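Local coordinates for probable nitrite reductase [nad(p)h] small subunit NIRD (Mycobacterium tuberculosis, PDB 4AIV), which probably serves as the Rieske-like small subunit that associates with NirB and is required for the NADH-dependent reduction of nitrite to ammonium, at residues Asp52-Ala57 against Pro94-Pro99; Leu19-Gly24 against Arg39-Ser44. All blocks are in the same frame, centred on the assembly; numbering follows the deposited sequence.

Contact 1 of 2, residues Asp52-Ala57 against Pro94-Pro99; sequences DPFSGA and PRVSVP
Val96 sets its two methyl groups against the CZ end of the Phe54 ring, and one of them also against Pro53, so that a single branched side chain closes against both residues. CG2 touches Phe54 at CZ, 3.6 Å away, and approaches that ring obliquely. The other branch, CG1, touches both rings: it is 3.6 Å from Pro53 CG and 3.7 Å from Phe54 CE2. This division of work follows from the first torsion of Val96, which sets CG1 anti to the backbone N (chi1 178°) and turns CG2 back beside that nitrogen. Two residues on, Val98 puts CG1 against Pro53 CD at 3.7 Å, and the carbonyl oxygen of Ser97 borders Pro53 CB. No hydrogen bond links the two segments; the contact is apolar and modest, burying 200 Å² in all.

Asp52-Ala57 is ordered by bonds of its own. Asp52 OD1 accepts two backbone N-H groups, forming an Asx turn with Phe54 N and a wider Asx motif with Ser55 N. Phe54 N meets Asp52 OD1 almost head-on, whereas Ser55 N, 3.0 Å from Asp52 OD1, comes from above the carboxylate plane. These two bonds bracket Pro53 and Phe54 and hold that part of the backbone. Ser55 OG in turn accepts from Ala57 N in an ST turn.

Both segments are loops of the Rieske-like domain. Asp52-Ala57 belongs to the connection between strands 45-49 and 64-68, and Pro94-Pro99 leads into strand 100-105. Strand 82-84 supplies Phe83, which touches Pro53, Phe54 and Val98, while Leu79 and Gln81 from the preceding loop pack on Phe54.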
loop_
_atom_site.group_PDB
_atom_site.type_symbol
_atom_site.label_atom_id
_atom_site.label_comp_id
_atom_site.label_asym_id
_atom_site.label_seq_id
_atom_site.Cartn_x
_atom_site.Cartn_y
_atom_site.Cartn_z
ATOM N N ASP A 52 8.183 -6.708 -3.467
ATOM C CA ASP A 52 9.455 -6.027 -3.229
ATOM C C ASP A 52 10.164 -5.902 -4.563
ATOM O O ASP A 52 10.420 -6.908 -5.222
ATOM C CB ASP A 52 10.313 -6.819 -2.227
ATOM C CG ASP A 52 11.659 -6.146 -1.924
ATOM O OD1 ASP A 52 12.404 -5.778 -2.869
ATOM O OD2 ASP A 52 11.988 -5.991 -0.728
ATOM N N PRO A 53 10.484 -4.666 -4.970
ATOM C CA PRO A 53 11.050 -4.442 -6.305
ATOM C C PRO A 53 12.522 -4.825 -6.406
ATOM O O PRO A 53 13.081 -4.774 -7.501
ATOM C CB PRO A 53 10.886 -2.934 -6.502
ATOM C CG PRO A 53 10.977 -2.382 -5.136
ATOM C CD PRO A 53 10.301 -3.401 -4.235
ATOM N N PHE A 54 13.143 -5.198 -5.291
ATOM C CA PHE A 54 14.523 -5.669 -5.335
ATOM C C PHE A 54 14.557 -7.199 -5.434
ATOM O O PHE A 54 15.256 -7.757 -6.284
ATOM C CB PHE A 54 15.326 -5.172 -4.122
ATOM C CG PHE A 54 15.544 -3.669 -4.098
ATOM C CD1 PHE A 54 16.641 -3.104 -4.733
ATOM C CD2 PHE A 54 14.652 -2.825 -3.440
ATOM C CE1 PHE A 54 16.851 -1.729 -4.713
ATOM C CE2 PHE A 54 14.857 -1.439 -3.415
ATOM C CZ PHE A 54 15.959 -0.895 -4.053
ATOM N N SER A 55 13.777 -7.869 -4.585
ATOM C CA SER A 55 13.813 -9.334 -4.488
ATOM C C SER A 55 12.727 -10.037 -5.298
ATOM O O SER A 55 12.853 -11.217 -5.622
ATOM C CB SER A 55 13.692 -9.766 -3.025
ATOM O OG SER A 55 12.373 -9.535 -2.546
ATOM N N GLY A 56 11.648 -9.323 -5.604
ATOM C CA GLY A 56 10.503 -9.930 -6.260
ATOM C C GLY A 56 9.590 -10.689 -5.302
ATOM O O GLY A 56 8.580 -11.270 -5.727
ATOM N N ALA A 57 9.929 -10.671 -4.011
ATOM C CA ALA A 57 9.126 -11.334 -2.973
ATOM C C ALA A 57 7.793 -10.617 -2.722
ATOM O O ALA A 57 7.770 -9.406 -2.476
ATOM C CB ALA A 57 9.925 -11.419 -1.665
ATOM N N PRO A 94 16.405 6.441 -4.952
ATOM C CA PRO A 94 15.498 7.223 -5.803
ATOM C C PRO A 94 15.172 6.563 -7.146
ATOM O O PRO A 94 14.139 6.889 -7.740
ATOM C CB PRO A 94 16.270 8.528 -6.027
ATOM C CG PRO A 94 17.160 8.645 -4.829
ATOM C CD PRO A 94 17.569 7.231 -4.510
ATOM N N ARG A 95 16.022 5.644 -7.601
ATOM C CA ARG A 95 15.840 4.987 -8.895
ATOM C C ARG A 95 14.827 3.846 -8.861
ATOM O O ARG A 95 14.480 3.281 -9.903
ATOM C CB ARG A 95 17.178 4.425 -9.377
ATOM C CG ARG A 95 18.337 5.398 -9.263
ATOM C CD ARG A 95 19.645 4.659 -9.424
ATOM N NE ARG A 95 19.889 3.712 -8.333
ATOM C CZ ARG A 95 21.015 3.015 -8.196
ATOM N NH1 ARG A 95 21.992 3.176 -9.079
ATOM N NH2 ARG A 95 21.170 2.166 -7.183
ATOM N N VAL A 96 14.375 3.493 -7.662
ATOM C CA VAL A 96 13.502 2.339 -7.479
ATOM C C VAL A 96 12.182 2.807 -6.864
ATOM O O VAL A 96 12.147 3.811 -6.158
ATOM C CB VAL A 96 14.185 1.270 -6.585
ATOM C CG1 VAL A 96 13.271 0.069 -6.343
ATOM C CG2 VAL A 96 15.504 0.819 -7.213
ATOM N N SER A 97 11.092 2.101 -7.163
ATOM C CA SER A 97 9.801 2.394 -6.553
ATOM C C SER A 97 8.872 1.182 -6.642
ATOM O O SER A 97 9.147 0.217 -7.368
ATOM C CB SER A 97 9.159 3.626 -7.206
ATOM O OG SER A 97 8.849 3.378 -8.568
ATOM N N VAL A 98 7.792 1.220 -5.870
ATOM C CA VAL A 98 6.658 0.330 -6.094
ATOM C C VAL A 98 5.509 1.179 -6.603
ATOM O O VAL A 98 5.482 2.395 -6.356
ATOM C CB VAL A 98 6.206 -0.393 -4.800
ATOM C CG1 VAL A 98 7.217 -1.450 -4.406
ATOM C CG2 VAL A 98 5.963 0.616 -3.665
ATOM N N PRO A 99 4.553 0.554 -7.314
ATOM C CA PRO A 99 3.369 1.306 -7.744
ATOM C C PRO A 99 2.528 1.731 -6.555
ATOM O O PRO A 99 2.545 1.073 -5.507
ATOM C CB PRO A 99 2.585 0.285 -8.592
ATOM C CG PRO A 99 3.079 -1.057 -8.124
ATOM C CD PRO A 99 4.538 -0.831 -7.824
#

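Contact 2 of 2, residues Leu19-Gly24 against Arg39-Ser44; sequences LIPGRG and RLDDGS
With CG anti to the backbone N (chi1 160°) and the chain extended from there to NE, Arg39 runs along Leu19 and Pro21 in one nearly straight reach. Leu19 slides past it in the opposite direction, placing CD2 3.7 Å from Arg39 CB. Further out, Arg39 CD passes 3.4 Å from Leu19 O, and the Pro21 ring lies alongside the arginine, pointing the same way, with its CG near NE. Asp41 crosses Pro21 at about a right angle and brings OD1 to 3.4 Å from Pro21 CB.

Two beta turns of the Rieske-like domain come together here: a type II turn, Ile20-Arg23, and a type I turn, Leu40-Gly43, which joins the antiparallel strands 34-39 and 45-49. The type II turn is fastened to the end of strand 34-39, just ahead of the type I turn, by the 2.8 Å bond from Gly22 N to Arg39 O. Pro21 CA adds a CA-H...O contact to the same oxygen. At the Arg39 N-H, a water accepts from Arg39 N and donates to Ile20 O at 2.8 Å, with a weak further bond to Arg23 O. Arg39 NH1 also makes a weak hydrogen bond to Tyr16 O.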
loop_
_atom_site.group_PDB
_atom_site.type_symbol
_atom_site.label_atom_id
_atom_site.label_comp_id
_atom_site.label_asym_id
_atom_site.label_seq_id
_atom_site.Cartn_x
_atom_site.Cartn_y
_atom_site.Cartn_z
ATOM N N LEU A 19 -9.436 -3.468 9.719
ATOM C CA LEU A 19 -8.011 -3.229 9.486
ATOM C C LEU A 19 -7.383 -2.526 10.687
ATOM O O LEU A 19 -7.781 -1.411 11.037
ATOM C CB LEU A 19 -7.830 -2.376 8.226
ATOM C CG LEU A 19 -6.451 -2.351 7.573
ATOM C CD1 LEU A 19 -5.956 -3.784 7.336
ATOM C CD2 LEU A 19 -6.508 -1.577 6.249
ATOM N N ILE A 20 -6.408 -3.179 11.313
ATOM C CA ILE A 20 -5.694 -2.619 12.460
ATOM C C ILE A 20 -4.591 -1.712 11.951
ATOM O O ILE A 20 -3.851 -2.108 11.047
ATOM C CB ILE A 20 -5.027 -3.742 13.272
ATOM C CG1 ILE A 20 -6.083 -4.714 13.798
ATOM C CG2 ILE A 20 -4.177 -3.172 14.420
ATOM C CD1 ILE A 20 -5.501 -6.045 14.252
ATOM N N PRO A 21 -4.471 -0.494 12.523
ATOM C CA PRO A 21 -3.455 0.465 12.069
ATOM C C PRO A 21 -2.048 -0.128 12.114
ATOM O O PRO A 21 -1.675 -0.748 13.105
ATOM C CB PRO A 21 -3.568 1.611 13.086
ATOM C CG PRO A 21 -4.973 1.535 13.585
ATOM C CD PRO A 21 -5.301 0.056 13.611
ATOM N N GLY A 22 -1.287 0.044 11.041
ATOM C CA GLY A 22 0.080 -0.441 10.999
ATOM C C GLY A 22 0.238 -1.874 10.515
ATOM O O GLY A 22 1.351 -2.296 10.207
ATOM N N ARG A 23 -0.855 -2.633 10.463
ATOM C CA ARG A 23 -0.768 -4.044 10.079
ATOM C C ARG A 23 -1.229 -4.243 8.643
ATOM O O ARG A 23 -2.434 -4.341 8.366
ATOM C CB ARG A 23 -1.579 -4.948 11.018
ATOM C CG ARG A 23 -1.061 -5.025 12.452
ATOM N N GLY A 24 -0.260 -4.316 7.737
ATOM C CA GLY A 24 -0.559 -4.399 6.323
ATOM C C GLY A 24 -1.272 -5.689 5.969
ATOM O O GLY A 24 -1.158 -6.691 6.677
ATOM N N ARG A 39 -3.639 0.755 6.886
ATOM C CA ARG A 39 -4.301 1.880 7.548
ATOM C C ARG A 39 -3.318 2.513 8.551
ATOM O O ARG A 39 -2.621 1.804 9.282
ATOM C CB ARG A 39 -5.575 1.405 8.251
ATOM C CG ARG A 39 -6.106 2.319 9.351
ATOM C CD ARG A 39 -7.406 1.754 9.928
ATOM N NE ARG A 39 -7.865 2.498 11.098
ATOM C CZ ARG A 39 -8.951 2.194 11.805
ATOM N NH1 ARG A 39 -9.710 1.159 11.464
ATOM N NH2 ARG A 39 -9.278 2.936 12.854
ATOM N N LEU A 40 -3.244 3.842 8.574
ATOM C CA LEU A 40 -2.341 4.534 9.496
ATOM C C LEU A 40 -3.097 5.122 10.687
ATOM O O LEU A 40 -4.328 5.189 10.678
ATOM C CB LEU A 40 -1.581 5.651 8.773
ATOM C CG LEU A 40 -0.850 5.265 7.481
ATOM C CD1 LEU A 40 -0.053 6.444 6.943
ATOM C CD2 LEU A 40 0.065 4.052 7.695
ATOM N N ASP A 41 -2.352 5.560 11.700
ATOM C CA ASP A 41 -2.945 6.186 12.883
ATOM C C ASP A 41 -3.789 7.410 12.578
ATOM O O ASP A 41 -4.783 7.656 13.267
ATOM C CB ASP A 41 -1.879 6.539 13.919
ATOM C CG ASP A 41 -1.356 5.312 14.649
ATOM O OD1 ASP A 41 -2.072 4.278 14.671
ATOM O OD2 ASP A 41 -0.232 5.383 15.194
ATOM N N ASP A 42 -3.409 8.173 11.555
ATOM C CA ASP A 42 -4.198 9.349 11.166
ATOM C C ASP A 42 -5.504 8.975 10.441
ATOM O O ASP A 42 -6.262 9.851 10.006
ATOM C CB ASP A 42 -3.360 10.348 10.350
ATOM C CG ASP A 42 -3.164 9.927 8.879
ATOM O OD1 ASP A 42 -3.494 8.778 8.497
ATOM O OD2 ASP A 42 -2.669 10.771 8.098
ATOM N N GLY A 43 -5.755 7.675 10.313
ATOM C CA GLY A 43 -6.982 7.182 9.707
ATOM C C GLY A 43 -6.884 6.844 8.223
ATOM O O GLY A 43 -7.744 6.142 7.678
ATOM N N SER A 44 -5.844 7.340 7.563
ATOM C CA SER A 44 -5.695 7.143 6.121
ATOM C C SER A 44 -5.414 5.684 5.760
ATOM O O SER A 44 -4.831 4.932 6.553
ATOM C CB SER A 44 -4.573 8.030 5.567
ATOM O OG SER A 44 -3.297 7.623 6.053
HETATM O O HOH W 1 -3.303 -1.628 8.336
#

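Contacts 1 and 2 are both surface contacts, on opposite sides of the chain's centre, with their own centres 22 Å apart and nearest atoms about 13 Å apart. They follow in series along the chain, and strand 45-49 lies between them in sequence, leaving the 39-44 turn and leading toward the 52-57 loop. Contact 1 joins two loops, contact 2 a loop and the end of strand 34-39 with the turn after it. Contact 1 is apolar, with no hydrogen bond crossing it; Asx and ST turns order the 52-57 loop itself. Contact 2 buries more surface, 293 Å² against 200 Å², and crosses its interface with a direct backbone bond and a water bridge.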